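Bifunctional protein PutA (Bdellovibrio bacteriovorus, PDB 5UR2) probably catalyses both steps of proline breakdown to glutamate, a flavin-dependent oxidation of proline and an NAD-dependent oxidation of glutamate semialdehyde. Local coordinates at residues Ser151-Gln156 with Phe796-Val801; Gly584-Glu589 with Phe773-Gln778; Gly767-Ala772 with Glu802-Ile807; Gly848-Gly853 with Ala857-Phe862. All blocks are in the same frame, centred on the assembly; numbering follows the deposited sequence.

Interaction 1 of 4, residues Ser151-Gln156 with Phe796-Val801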
loop_
_atom_site.group_PDB
_atom_site.type_symbol
_atom_site.label_atom_id
_atom_site.label_comp_id
_atom_site.label_asym_id
_atom_site.label_seq_id
_atom_site.Cartn_x
_atom_site.Cartn_y
_atom_site.Cartn_z
ATOM N N SER B 151 0.311 -8.876 -45.026
ATOM C CA SER B 151 0.706 -10.126 -45.654
ATOM C C SER B 151 1.319 -9.859 -47.023
ATOM O O SER B 151 1.123 -8.795 -47.621
ATOM C CB SER B 151 -0.493 -11.057 -45.800
ATOM O OG SER B 151 -1.370 -10.511 -46.769
ATOM N N GLU B 152 2.034 -10.862 -47.542
ATOM C CA GLU B 152 2.601 -10.714 -48.880
ATOM C C GLU B 152 1.526 -10.727 -49.966
ATOM O O GLU B 152 1.702 -10.078 -51.006
ATOM C CB GLU B 152 3.653 -11.787 -49.134
ATOM C CG GLU B 152 4.962 -11.444 -48.429
ATOM C CD GLU B 152 5.421 -10.019 -48.698
ATOM O OE1 GLU B 152 5.869 -9.746 -49.828
ATOM O OE2 GLU B 152 5.338 -9.166 -47.780
ATOM N N LYS B 153 0.404 -11.423 -49.746
ATOM C CA LYS B 153 -0.708 -11.303 -50.686
ATOM C C LYS B 153 -1.192 -9.858 -50.788
ATOM O O LYS B 153 -1.424 -9.343 -51.889
ATOM C CB LYS B 153 -1.878 -12.197 -50.277
ATOM C CG LYS B 153 -3.064 -12.051 -51.248
ATOM C CD LYS B 153 -4.196 -13.006 -50.966
ATOM C CE LYS B 153 -5.421 -12.607 -51.789
ATOM N NZ LYS B 153 -6.690 -13.170 -51.230
ATOM N N GLU B 154 -1.356 -9.188 -49.645
ATOM C CA GLU B 154 -1.808 -7.797 -49.662
ATOM C C GLU B 154 -0.769 -6.881 -50.307
ATOM O O GLU B 154 -1.121 -5.971 -51.074
ATOM C CB GLU B 154 -2.134 -7.348 -48.234
ATOM C CG GLU B 154 -3.444 -7.937 -47.684
ATOM C CD GLU B 154 -3.495 -7.967 -46.152
ATOM O OE1 GLU B 154 -2.529 -7.502 -45.501
ATOM O OE2 GLU B 154 -4.500 -8.472 -45.603
ATOM N N ALA B 155 0.514 -7.124 -50.031
ATOM C CA ALA B 155 1.570 -6.351 -50.677
ATOM C C ALA B 155 1.511 -6.522 -52.185
ATOM O O ALA B 155 1.603 -5.544 -52.936
ATOM C CB ALA B 155 2.942 -6.771 -50.149
ATOM N N GLN B 156 1.329 -7.758 -52.644
ATOM C CA GLN B 156 1.286 -8.017 -54.077
ATOM C C GLN B 156 0.075 -7.346 -54.719
ATOM O O GLN B 156 0.181 -6.777 -55.811
ATOM C CB GLN B 156 1.287 -9.527 -54.312
ATOM C CG GLN B 156 1.331 -9.973 -55.768
ATOM C CD GLN B 156 2.637 -9.608 -56.468
ATOM O OE1 GLN B 156 3.691 -10.175 -56.165
ATOM N NE2 GLN B 156 2.562 -8.692 -57.438
ATOM N N PHE B 796 -11.244 -12.641 -40.811
ATOM C CA PHE B 796 -10.109 -12.616 -39.901
ATOM C C PHE B 796 -9.162 -13.775 -40.169
ATOM O O PHE B 796 -7.944 -13.587 -40.248
ATOM C CB PHE B 796 -10.600 -12.653 -38.457
ATOM C CG PHE B 796 -9.508 -12.872 -37.468
ATOM C CD1 PHE B 796 -8.721 -11.819 -37.048
ATOM C CD2 PHE B 796 -9.265 -14.133 -36.955
ATOM C CE1 PHE B 796 -7.708 -12.015 -36.130
ATOM C CE2 PHE B 796 -8.257 -14.327 -36.042
ATOM C CZ PHE B 796 -7.479 -13.263 -35.631
ATOM N N VAL B 797 -9.706 -14.983 -40.307
ATOM C CA VAL B 797 -8.874 -16.168 -40.479
ATOM C C VAL B 797 -8.123 -16.113 -41.805
ATOM O O VAL B 797 -6.960 -16.531 -41.889
ATOM C CB VAL B 797 -9.740 -17.437 -40.336
ATOM C CG1 VAL B 797 -9.014 -18.659 -40.829
ATOM C CG2 VAL B 797 -10.108 -17.627 -38.883
ATOM N N ASP B 798 -8.753 -15.587 -42.860
ATOM C CA ASP B 798 -8.029 -15.467 -44.127
ATOM C C ASP B 798 -6.811 -14.554 -43.970
ATOM O O ASP B 798 -5.704 -14.911 -44.382
ATOM C CB ASP B 798 -8.951 -14.959 -45.241
ATOM C CG ASP B 798 -8.206 -14.717 -46.572
ATOM O OD1 ASP B 798 -7.827 -15.707 -47.241
ATOM O OD2 ASP B 798 -7.996 -13.539 -46.955
ATOM N N ARG B 799 -6.980 -13.389 -43.334
ATOM C CA ARG B 799 -5.834 -12.492 -43.159
ATOM C C ARG B 799 -4.809 -13.069 -42.187
ATOM O O ARG B 799 -3.600 -12.886 -42.378
ATOM C CB ARG B 799 -6.299 -11.125 -42.682
ATOM C CG ARG B 799 -7.103 -10.347 -43.707
ATOM C CD ARG B 799 -7.207 -8.891 -43.264
ATOM N NE ARG B 799 -5.956 -8.149 -43.438
ATOM C CZ ARG B 799 -5.731 -6.940 -42.925
ATOM N NH1 ARG B 799 -6.667 -6.350 -42.189
ATOM N NH2 ARG B 799 -4.576 -6.320 -43.140
ATOM N N LEU B 800 -5.273 -13.774 -41.144
ATOM C CA LEU B 800 -4.365 -14.415 -40.195
ATOM C C LEU B 800 -3.476 -15.434 -40.894
ATOM O O LEU B 800 -2.258 -15.463 -40.682
ATOM C CB LEU B 800 -5.161 -15.098 -39.077
ATOM C CG LEU B 800 -4.303 -15.754 -37.985
ATOM C CD1 LEU B 800 -3.658 -14.705 -37.072
ATOM C CD2 LEU B 800 -5.078 -16.817 -37.165
ATOM N N VAL B 801 -4.085 -16.295 -41.716
ATOM C CA VAL B 801 -3.341 -17.326 -42.435
ATOM C C VAL B 801 -2.361 -16.692 -43.418
ATOM O O VAL B 801 -1.192 -17.088 -43.501
ATOM C CB VAL B 801 -4.317 -18.286 -43.142
ATOM C CG1 VAL B 801 -3.581 -19.184 -44.149
ATOM C CG2 VAL B 801 -5.052 -19.129 -42.109
#
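Glu154, in the first turn of helix 152-173, and Arg799, well inside helix 790-806, have their CA atoms 9.0 Å apart, so at this point the gap between the two segments is bridged by side chains. The carboxylate of Glu154 lies at the edge of the Arg799 guanidinium. Arg799 NE gives the main bond, 2.6 Å to Glu154 OE2 on the syn side. Weaker bonds run from Arg799 NH2 to Glu154 OE1 and to Glu154 OE2, 3.3 Å each. This salt bridge is skewed, since the two planes stand 57° apart. A bend at chi3 (74°) in the Arg799 chain brings NE and NH2 up to the carboxylate. The bridge joins the TIM barrel of the proline dehydrogenase part to the aldehyde dehydrogenase part. Glu154 also belongs to a capping box that starts its own helix: Glu154 N donates to Ser151 OG (3.2 Å), and Ser151 N returns a weak bond to Glu154 OE1, which accepts from Leu150 N as well. The helix start would probably steady the negative carboxylate. Arg799 NH2 has a second anionic partner in Asp762. Nearby, Lys153 NZ and Asp798 OD2 stay 4.5 Å apart, opposite charges too distant for a salt bridge.

Interaction 2 of 4, residues Gly584-Glu589 with Phe773-Gln778; sequences GKPWAE and FGFSGQ
Lys585 NZ is gripped by Asp593 OD1 in a salt bridge and by the backbone O of Asn642, and the aliphatic part of the same side chain crosses Phe775 at about a right angle. The phenylalanine sits in a tight turn of the aldehyde dehydrogenase fold, at the start of the loop that carries Cys780, the predicted catalytic cysteine. Phe775, Ser776 and Gly777 have positive phi and psi, in the left-handed helical region, and Gly777 N to Gly774 O and Gln778 N to Phe775 O (3.0 Å each) close successive turns.

Phe775 is the focus of the contact, giving half of the surface buried between the segments. With CG anti to the backbone N (chi1 -165°), its ring is laid against Gly584, Lys585 and Pro586, which link helix 572-583 to helix 587-611. Lys585 CE lies over the centre of one ring face, 4.3 Å from the centroid and 11° off the normal, a CH-pi contact. Lys585 CG comes closer still to the rim, 3.5 Å from Phe775 CZ. The ammonium itself is 5.3 Å from the centroid, so any cation-pi attraction to this ring is weak at most. In the ring plane, Gly584 O meets the edge at Phe775 CE1 (3.6 Å). Pro586 CD approaches Phe775 CD1 obliquely. Glu589, whose OE2 is hydrogen-bonded to Tyr770 OH and whose OE1 pairs with Lys779, passes OE1 3.9 Å from Phe775 CB. On the opposite ring face, Gln778 NE2 lies 3.5 Å above the plane, offset toward the rim.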
loop_
_atom_site.group_PDB
_atom_site.type_symbol
_atom_site.label_atom_id
_atom_site.label_comp_id
_atom_site.label_asym_id
_atom_site.label_seq_id
_atom_site.Cartn_x
_atom_site.Cartn_y
_atom_site.Cartn_z
ATOM N N GLY B 584 18.115 -19.125 -28.107
ATOM C CA GLY B 584 17.394 -18.928 -29.357
ATOM C C GLY B 584 16.488 -17.712 -29.363
ATOM O O GLY B 584 15.569 -17.629 -30.184
ATOM N N LYS B 585 16.727 -16.752 -28.485
ATOM C CA LYS B 585 15.885 -15.563 -28.440
ATOM C C LYS B 585 16.248 -14.630 -29.594
ATOM O O LYS B 585 17.419 -14.249 -29.720
ATOM C CB LYS B 585 16.058 -14.877 -27.087
ATOM C CG LYS B 585 15.461 -15.722 -25.947
ATOM C CD LYS B 585 15.088 -14.921 -24.696
ATOM C CE LYS B 585 13.790 -14.172 -24.831
ATOM N NZ LYS B 585 13.394 -13.559 -23.535
ATOM N N PRO B 586 15.297 -14.254 -30.458
ATOM C CA PRO B 586 15.590 -13.261 -31.505
ATOM C C PRO B 586 16.061 -11.946 -30.898
ATOM O O PRO B 586 15.768 -11.637 -29.738
ATOM C CB PRO B 586 14.245 -13.087 -32.220
ATOM C CG PRO B 586 13.496 -14.370 -31.936
ATOM C CD PRO B 586 13.926 -14.790 -30.559
ATOM N N TRP B 587 16.796 -11.167 -31.708
ATOM C CA TRP B 587 17.428 -9.924 -31.250
ATOM C C TRP B 587 16.530 -9.061 -30.360
ATOM O O TRP B 587 16.920 -8.677 -29.250
ATOM C CB TRP B 587 17.895 -9.067 -32.438
ATOM C CG TRP B 587 19.081 -9.558 -33.234
ATOM C CD1 TRP B 587 19.541 -10.841 -33.344
ATOM C CD2 TRP B 587 19.951 -8.750 -34.042
ATOM N NE1 TRP B 587 20.642 -10.874 -34.167
ATOM C CE2 TRP B 587 20.909 -9.604 -34.610
ATOM C CE3 TRP B 587 20.012 -7.382 -34.330
ATOM C CZ2 TRP B 587 21.921 -9.137 -35.454
ATOM C CZ3 TRP B 587 21.005 -6.925 -35.181
ATOM C CH2 TRP B 587 21.949 -7.797 -35.724
ATOM N N ALA B 588 15.349 -8.698 -30.861
ATOM C CA ALA B 588 14.484 -7.769 -30.134
ATOM C C ALA B 588 13.886 -8.418 -28.889
ATOM O O ALA B 588 13.658 -7.733 -27.886
ATOM C CB ALA B 588 13.376 -7.243 -31.054
ATOM N N GLU B 589 13.616 -9.726 -28.941
ATOM C CA GLU B 589 13.157 -10.450 -27.754
ATOM C C GLU B 589 14.217 -10.459 -26.657
ATOM O O GLU B 589 13.926 -10.172 -25.493
ATOM C CB GLU B 589 12.770 -11.873 -28.145
ATOM C CG GLU B 589 11.662 -11.885 -29.159
ATOM C CD GLU B 589 10.364 -11.460 -28.525
ATOM O OE1 GLU B 589 9.893 -12.165 -27.600
ATOM O OE2 GLU B 589 9.867 -10.375 -28.890
ATOM N N PHE B 773 3.095 -16.177 -31.979
ATOM C CA PHE B 773 4.334 -16.692 -32.541
ATOM C C PHE B 773 5.588 -15.965 -32.053
ATOM O O PHE B 773 6.697 -16.444 -32.306
ATOM C CB PHE B 773 4.263 -16.665 -34.084
ATOM C CG PHE B 773 3.150 -17.530 -34.658
ATOM C CD1 PHE B 773 3.001 -18.857 -34.258
ATOM C CD2 PHE B 773 2.244 -17.012 -35.582
ATOM C CE1 PHE B 773 1.980 -19.659 -34.777
ATOM C CE2 PHE B 773 1.211 -17.814 -36.103
ATOM C CZ PHE B 773 1.089 -19.139 -35.704
ATOM N N GLY B 774 5.455 -14.856 -31.332
ATOM C CA GLY B 774 6.598 -14.258 -30.662
ATOM C C GLY B 774 7.312 -15.248 -29.753
ATOM O O GLY B 774 6.658 -15.941 -28.968
ATOM N N PHE B 775 8.648 -15.324 -29.872
ATOM C CA PHE B 775 9.521 -16.340 -29.276
ATOM C C PHE B 775 8.927 -17.733 -29.469
ATOM O O PHE B 775 8.997 -18.593 -28.581
ATOM C CB PHE B 775 9.820 -16.047 -27.799
ATOM C CG PHE B 775 10.982 -16.842 -27.254
ATOM C CD1 PHE B 775 12.062 -17.169 -28.074
ATOM C CD2 PHE B 775 10.995 -17.277 -25.929
ATOM C CE1 PHE B 775 13.148 -17.932 -27.587
ATOM C CE2 PHE B 775 12.060 -18.036 -25.430
ATOM C CZ PHE B 775 13.140 -18.364 -26.260
ATOM N N SER B 776 8.334 -17.948 -30.646
ATOM C CA SER B 776 7.796 -19.245 -31.041
ATOM C C SER B 776 6.789 -19.756 -30.017
ATOM O O SER B 776 6.723 -20.949 -29.730
ATOM C CB SER B 776 8.920 -20.255 -31.267
ATOM O OG SER B 776 9.850 -19.753 -32.220
ATOM N N GLY B 777 6.029 -18.831 -29.432
ATOM C CA GLY B 777 4.984 -19.193 -28.506
ATOM C C GLY B 777 5.475 -19.684 -27.165
ATOM O O GLY B 777 4.662 -20.151 -26.364
ATOM N N GLN B 778 6.772 -19.566 -26.881
ATOM C CA GLN B 778 7.343 -20.082 -25.633
ATOM C C GLN B 778 7.253 -19.042 -24.510
ATOM O O GLN B 778 8.250 -18.621 -23.922
ATOM C CB GLN B 778 8.788 -20.523 -25.858
ATOM C CG GLN B 778 8.989 -21.573 -26.989
ATOM C CD GLN B 778 10.459 -21.985 -27.155
ATOM O OE1 GLN B 778 10.841 -23.109 -26.811
ATOM N NE2 GLN B 778 11.288 -21.065 -27.662
#

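Interaction 3 of 4, residues Gly767-Ala772 with Glu802-Ile807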
loop_
_atom_site.group_PDB
_atom_site.type_symbol
_atom_site.label_atom_id
_atom_site.label_comp_id
_atom_site.label_asym_id
_atom_site.label_seq_id
_atom_site.Cartn_x
_atom_site.Cartn_y
_atom_site.Cartn_z
ATOM N N GLY B 767 -1.782 -8.144 -33.613
ATOM C CA GLY B 767 -1.677 -8.511 -32.208
ATOM C C GLY B 767 -1.677 -10.017 -31.979
ATOM O O GLY B 767 -0.894 -10.532 -31.176
ATOM N N VAL B 768 -2.533 -10.748 -32.701
ATOM C CA VAL B 768 -2.603 -12.195 -32.497
ATOM C C VAL B 768 -1.340 -12.892 -33.021
ATOM O O VAL B 768 -0.796 -13.802 -32.371
ATOM C CB VAL B 768 -3.892 -12.747 -33.125
ATOM C CG1 VAL B 768 -3.832 -14.239 -33.231
ATOM C CG2 VAL B 768 -5.091 -12.333 -32.291
ATOM N N ILE B 769 -0.846 -12.481 -34.193
ATOM C CA ILE B 769 0.376 -13.084 -34.735
ATOM C C ILE B 769 1.522 -12.948 -33.740
ATOM O O ILE B 769 2.182 -13.935 -33.390
ATOM C CB ILE B 769 0.744 -12.465 -36.101
ATOM C CG1 ILE B 769 -0.227 -12.926 -37.173
ATOM C CG2 ILE B 769 2.138 -12.897 -36.540
ATOM C CD1 ILE B 769 -0.053 -14.393 -37.514
ATOM N N TYR B 770 1.757 -11.733 -33.242
ATOM C CA TYR B 770 2.879 -11.565 -32.328
ATOM C C TYR B 770 2.620 -12.263 -31.003
ATOM O O TYR B 770 3.535 -12.876 -30.437
ATOM C CB TYR B 770 3.217 -10.084 -32.103
ATOM C CG TYR B 770 4.333 -9.962 -31.090
ATOM C CD1 TYR B 770 5.594 -10.443 -31.385
ATOM C CD2 TYR B 770 4.109 -9.431 -29.806
ATOM C CE1 TYR B 770 6.626 -10.377 -30.462
ATOM C CE2 TYR B 770 5.140 -9.350 -28.878
ATOM C CZ TYR B 770 6.402 -9.841 -29.216
ATOM O OH TYR B 770 7.456 -9.802 -28.325
ATOM N N SER B 771 1.383 -12.212 -30.501
ATOM C CA SER B 771 1.065 -12.899 -29.242
ATOM C C SER B 771 1.218 -14.417 -29.357
ATOM O O SER B 771 1.568 -15.091 -28.372
ATOM C CB SER B 771 -0.356 -12.543 -28.784
ATOM O OG SER B 771 -0.502 -11.159 -28.475
ATOM N N ALA B 772 0.935 -14.977 -30.538
ATOM C CA ALA B 772 0.977 -16.417 -30.750
ATOM C C ALA B 772 2.357 -16.923 -31.149
ATOM O O ALA B 772 2.757 -18.006 -30.714
ATOM C CB ALA B 772 -0.032 -16.824 -31.825
ATOM N N GLU B 802 -2.824 -15.706 -44.189
ATOM C CA GLU B 802 -1.926 -15.055 -45.136
ATOM C C GLU B 802 -0.789 -14.338 -44.424
ATOM O O GLU B 802 0.347 -14.345 -44.906
ATOM C CB GLU B 802 -2.703 -14.083 -46.021
ATOM C CG GLU B 802 -3.635 -14.784 -46.993
ATOM C CD GLU B 802 -2.907 -15.759 -47.911
ATOM O OE1 GLU B 802 -1.802 -15.429 -48.392
ATOM O OE2 GLU B 802 -3.425 -16.881 -48.116
ATOM N N THR B 803 -1.062 -13.728 -43.262
ATOM C CA THR B 803 0.012 -13.055 -42.535
ATOM C C THR B 803 0.977 -14.076 -41.947
ATOM O O THR B 803 2.199 -13.885 -41.990
ATOM C CB THR B 803 -0.558 -12.155 -41.429
ATOM O OG1 THR B 803 -1.411 -11.162 -41.990
ATOM C CG2 THR B 803 0.561 -11.440 -40.690
ATOM N N ALA B 804 0.444 -15.173 -41.403
ATOM C CA ALA B 804 1.308 -16.221 -40.871
ATOM C C ALA B 804 2.195 -16.820 -41.965
ATOM O O ALA B 804 3.357 -17.153 -41.706
ATOM C CB ALA B 804 0.466 -17.299 -40.191
ATOM N N LYS B 805 1.681 -16.931 -43.203
ATOM C CA LYS B 805 2.515 -17.398 -44.315
ATOM C C LYS B 805 3.715 -16.495 -44.569
ATOM O O LYS B 805 4.686 -16.934 -45.194
ATOM C CB LYS B 805 1.726 -17.489 -45.630
ATOM C CG LYS B 805 0.786 -18.670 -45.783
ATOM C CD LYS B 805 0.121 -18.619 -47.157
ATOM C CE LYS B 805 -0.945 -19.695 -47.317
ATOM N NZ LYS B 805 -1.762 -19.451 -48.534
ATOM N N SER B 806 3.652 -15.233 -44.149
ATOM C CA SER B 806 4.678 -14.273 -44.525
ATOM C C SER B 806 5.822 -14.161 -43.523
ATOM O O SER B 806 6.857 -13.590 -43.871
ATOM C CB SER B 806 4.046 -12.893 -44.733
ATOM O OG SER B 806 2.998 -12.973 -45.686
ATOM N N ILE B 807 5.675 -14.658 -42.291
ATOM C CA ILE B 807 6.728 -14.420 -41.305
ATOM C C ILE B 807 7.845 -15.436 -41.496
ATOM O O ILE B 807 7.618 -16.580 -41.902
ATOM C CB ILE B 807 6.194 -14.432 -39.859
ATOM C CG1 ILE B 807 5.656 -15.801 -39.480
ATOM C CG2 ILE B 807 5.116 -13.357 -39.695
ATOM C CD1 ILE B 807 5.237 -15.875 -38.033
#
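Ile769 overlaps Thr803 and Ala804 with its longer branch, CG1 and CD1, and accounts for more than half of the surface the two segments bury. The motif is helix-on-helix packing within an alpha/beta layer of the aldehyde dehydrogenase fold: helix 761-773 is the connection of a beta-alpha-beta crossover between the neighbouring parallel strands 751-755 and 783-789, and helix 790-806 follows the second of them. The backbones come nearest at Ile769 and Ala804, whose CA atoms are 7.0 Å apart.

With chi1 at -72°, Ile769 CG1 stands anti to the carbonyl carbon and the longer branch is laid over Thr803 and Ala804, leaving CG2 to face Ile807. Ile769 CG1 lies 3.9 Å from Thr803 CG2, while Ile769 CD1 reaches Ala804 CB at 4.0 Å. The shorter branch makes a looser contact, with Ile769 CG2 4.4 Å from Ile807 CG2. Leu800, Thr803, Ala804 and Ile807 thus surround the end of Ile769, Ile807 being just past the helix.

Thr803 offers its methyl to the isoleucine while its OG1 is bonded to Arg799 O in its own helix, which leaves an apolar interface. Within helix 761-773, Gly767 O accepts two bonds from opposite faces of its plane, from Ser771 N at 2.9 Å and from Ser771 OG, which also bonds to Ile933 N, at 2.8 Å.

Interaction 4 of 4, residues Gly848-Gly853 with Ala857-Phe862; sequences GSVPGG and APPTIF
The carbonyl group of Pro859 is met in its own plane by Gly848 N, with an N to O distance of 3.0 Å and an N-H...O angle of 157°, whereas the flat carbonyl of Pro858 is approached from above by Thr860 OG1. Strands 843-847 and 860-863 form a beta hairpin with a long connection: they run antiparallel, and the Gly848-Pro859 bond carries their pairing one step beyond both strand ends. It keeps the register of the strands, in which Ile861 bonds to Phe846. The return bond of a complete hydrogen-bonded pair cannot form, because Pro859 N carries no hydrogen. Gly848 O instead sits 3.4 Å from Pro858 CB. Without a side chain, Gly848 lets the Pro859 ring lie close along its backbone, with Pro859 CG and CD both 4.2 Å from Gly848 CA.

Farther into the connection, Val850 lies obliquely across Pro858. Its CG1, anti to the carbonyl carbon at chi1 -66°, is 3.7 Å from Pro858 CA and 4.0 Å from Pro858 CB. Phe856 also touches Val850, and Met819 touches Pro859. The Thr860 OG1 to Pro858 O bond measures 3.0 Å, with the hydroxyl 61° out of the carbonyl plane.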
loop_
_atom_site.group_PDB
_atom_site.type_symbol
_atom_site.label_atom_id
_atom_site.label_comp_id
_atom_site.label_asym_id
_atom_site.label_seq_id
_atom_site.Cartn_x
_atom_site.Cartn_y
_atom_site.Cartn_z
ATOM N N GLY B 848 3.866 -23.647 -41.436
ATOM C CA GLY B 848 4.951 -22.962 -42.109
ATOM C C GLY B 848 6.123 -23.871 -42.445
ATOM O O GLY B 848 6.236 -24.991 -41.955
ATOM N N SER B 849 6.994 -23.361 -43.310
ATOM C CA SER B 849 8.217 -24.041 -43.697
ATOM C C SER B 849 9.360 -23.591 -42.810
ATOM O O SER B 849 9.416 -22.439 -42.390
ATOM C CB SER B 849 8.550 -23.741 -45.158
ATOM O OG SER B 849 7.487 -24.163 -45.991
ATOM N N VAL B 850 10.280 -24.508 -42.518
ATOM C CA VAL B 850 11.327 -24.218 -41.535
ATOM C C VAL B 850 12.653 -24.754 -42.028
ATOM O O VAL B 850 12.732 -25.802 -42.686
ATOM C CB VAL B 850 11.012 -24.841 -40.158
ATOM C CG1 VAL B 850 9.788 -24.187 -39.537
ATOM C CG2 VAL B 850 10.840 -26.358 -40.307
ATOM N N PRO B 851 13.735 -24.077 -41.655
ATOM C CA PRO B 851 15.076 -24.566 -41.979
ATOM C C PRO B 851 15.460 -25.746 -41.094
ATOM O O PRO B 851 14.781 -26.088 -40.123
ATOM C CB PRO B 851 15.956 -23.346 -41.704
ATOM C CG PRO B 851 15.231 -22.633 -40.624
ATOM C CD PRO B 851 13.776 -22.803 -40.918
ATOM N N GLY B 852 16.574 -26.382 -41.457
ATOM C CA GLY B 852 17.147 -27.454 -40.674
ATOM C C GLY B 852 18.271 -26.986 -39.762
ATOM O O GLY B 852 18.559 -25.797 -39.620
ATOM N N GLY B 853 18.911 -27.957 -39.116
ATOM C CA GLY B 853 20.077 -27.685 -38.311
ATOM C C GLY B 853 19.796 -27.336 -36.867
ATOM O O GLY B 853 20.748 -27.235 -36.081
ATOM N N ALA B 857 10.565 -25.674 -34.815
ATOM C CA ALA B 857 9.190 -26.154 -34.929
ATOM C C ALA B 857 8.369 -25.167 -35.769
ATOM O O ALA B 857 8.576 -23.956 -35.674
ATOM C CB ALA B 857 8.555 -26.344 -33.541
ATOM N N PRO B 858 7.462 -25.648 -36.616
ATOM C CA PRO B 858 6.765 -24.755 -37.549
ATOM C C PRO B 858 5.614 -24.028 -36.882
ATOM O O PRO B 858 4.906 -24.600 -36.042
ATOM C CB PRO B 858 6.244 -25.717 -38.624
ATOM C CG PRO B 858 5.991 -26.994 -37.858
ATOM C CD PRO B 858 7.074 -27.059 -36.799
ATOM N N PRO B 859 5.363 -22.776 -37.257
ATOM C CA PRO B 859 4.133 -22.118 -36.804
ATOM C C PRO B 859 2.939 -22.800 -37.459
ATOM O O PRO B 859 2.901 -22.967 -38.681
ATOM C CB PRO B 859 4.301 -20.674 -37.288
ATOM C CG PRO B 859 5.161 -20.813 -38.527
ATOM C CD PRO B 859 6.102 -21.965 -38.241
ATOM N N THR B 860 1.969 -23.202 -36.634
ATOM C CA THR B 860 0.876 -24.073 -37.054
ATOM C C THR B 860 -0.447 -23.542 -36.523
ATOM O O THR B 860 -0.552 -23.234 -35.332
ATOM C CB THR B 860 1.111 -25.502 -36.545
ATOM O OG1 THR B 860 2.425 -25.934 -36.923
ATOM C CG2 THR B 860 0.072 -26.462 -37.109
ATOM N N ILE B 861 -1.468 -23.483 -37.386
ATOM C CA ILE B 861 -2.789 -22.974 -37.018
ATOM C C ILE B 861 -3.847 -24.022 -37.356
ATOM O O ILE B 861 -3.941 -24.463 -38.507
ATOM C CB ILE B 861 -3.121 -21.656 -37.741
ATOM C CG1 ILE B 861 -2.027 -20.613 -37.545
ATOM C CG2 ILE B 861 -4.421 -21.091 -37.217
ATOM C CD1 ILE B 861 -2.302 -19.331 -38.303
ATOM N N PHE B 862 -4.652 -24.407 -36.362
ATOM C CA PHE B 862 -5.797 -25.291 -36.569
ATOM C C PHE B 862 -7.095 -24.502 -36.483
ATOM O O PHE B 862 -7.222 -23.566 -35.686
ATOM C CB PHE B 862 -5.829 -26.431 -35.545
ATOM C CG PHE B 862 -4.651 -27.325 -35.646
ATOM C CD1 PHE B 862 -4.664 -28.386 -36.533
ATOM C CD2 PHE B 862 -3.506 -27.070 -34.898
ATOM C CE1 PHE B 862 -3.560 -29.197 -36.666
ATOM C CE2 PHE B 862 -2.402 -27.870 -35.021
ATOM C CZ PHE B 862 -2.424 -28.940 -35.909
#

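Overall arrangement
Interactions 1 and 3 share helix 790-806, with centres 10 Å apart, and Ser806 OG of interaction 3 probably accepts a hydrogen bond from Glu152 N (3.0 Å), a second tie to the barrel. Tyr770 OH of interaction 3 meets Glu589 OE2 of interaction 2 at 2.5 Å. Phe773 joins interactions 2 and 4, its CE1 lying 3.6 Å from Pro859 CB, and Ile861 CD1 of interaction 4 reaches Ala804 CB of interaction 3 at 3.9 Å. Interaction 2 is nearest the predicted aldehyde dehydrogenase site: the Phe775 and Cys780 side chains are about 10 Å apart, those of Lys585 and Glu746 about 12 Å. The other three contacts lie away from the predicted catalytic residues and from the modified flavin.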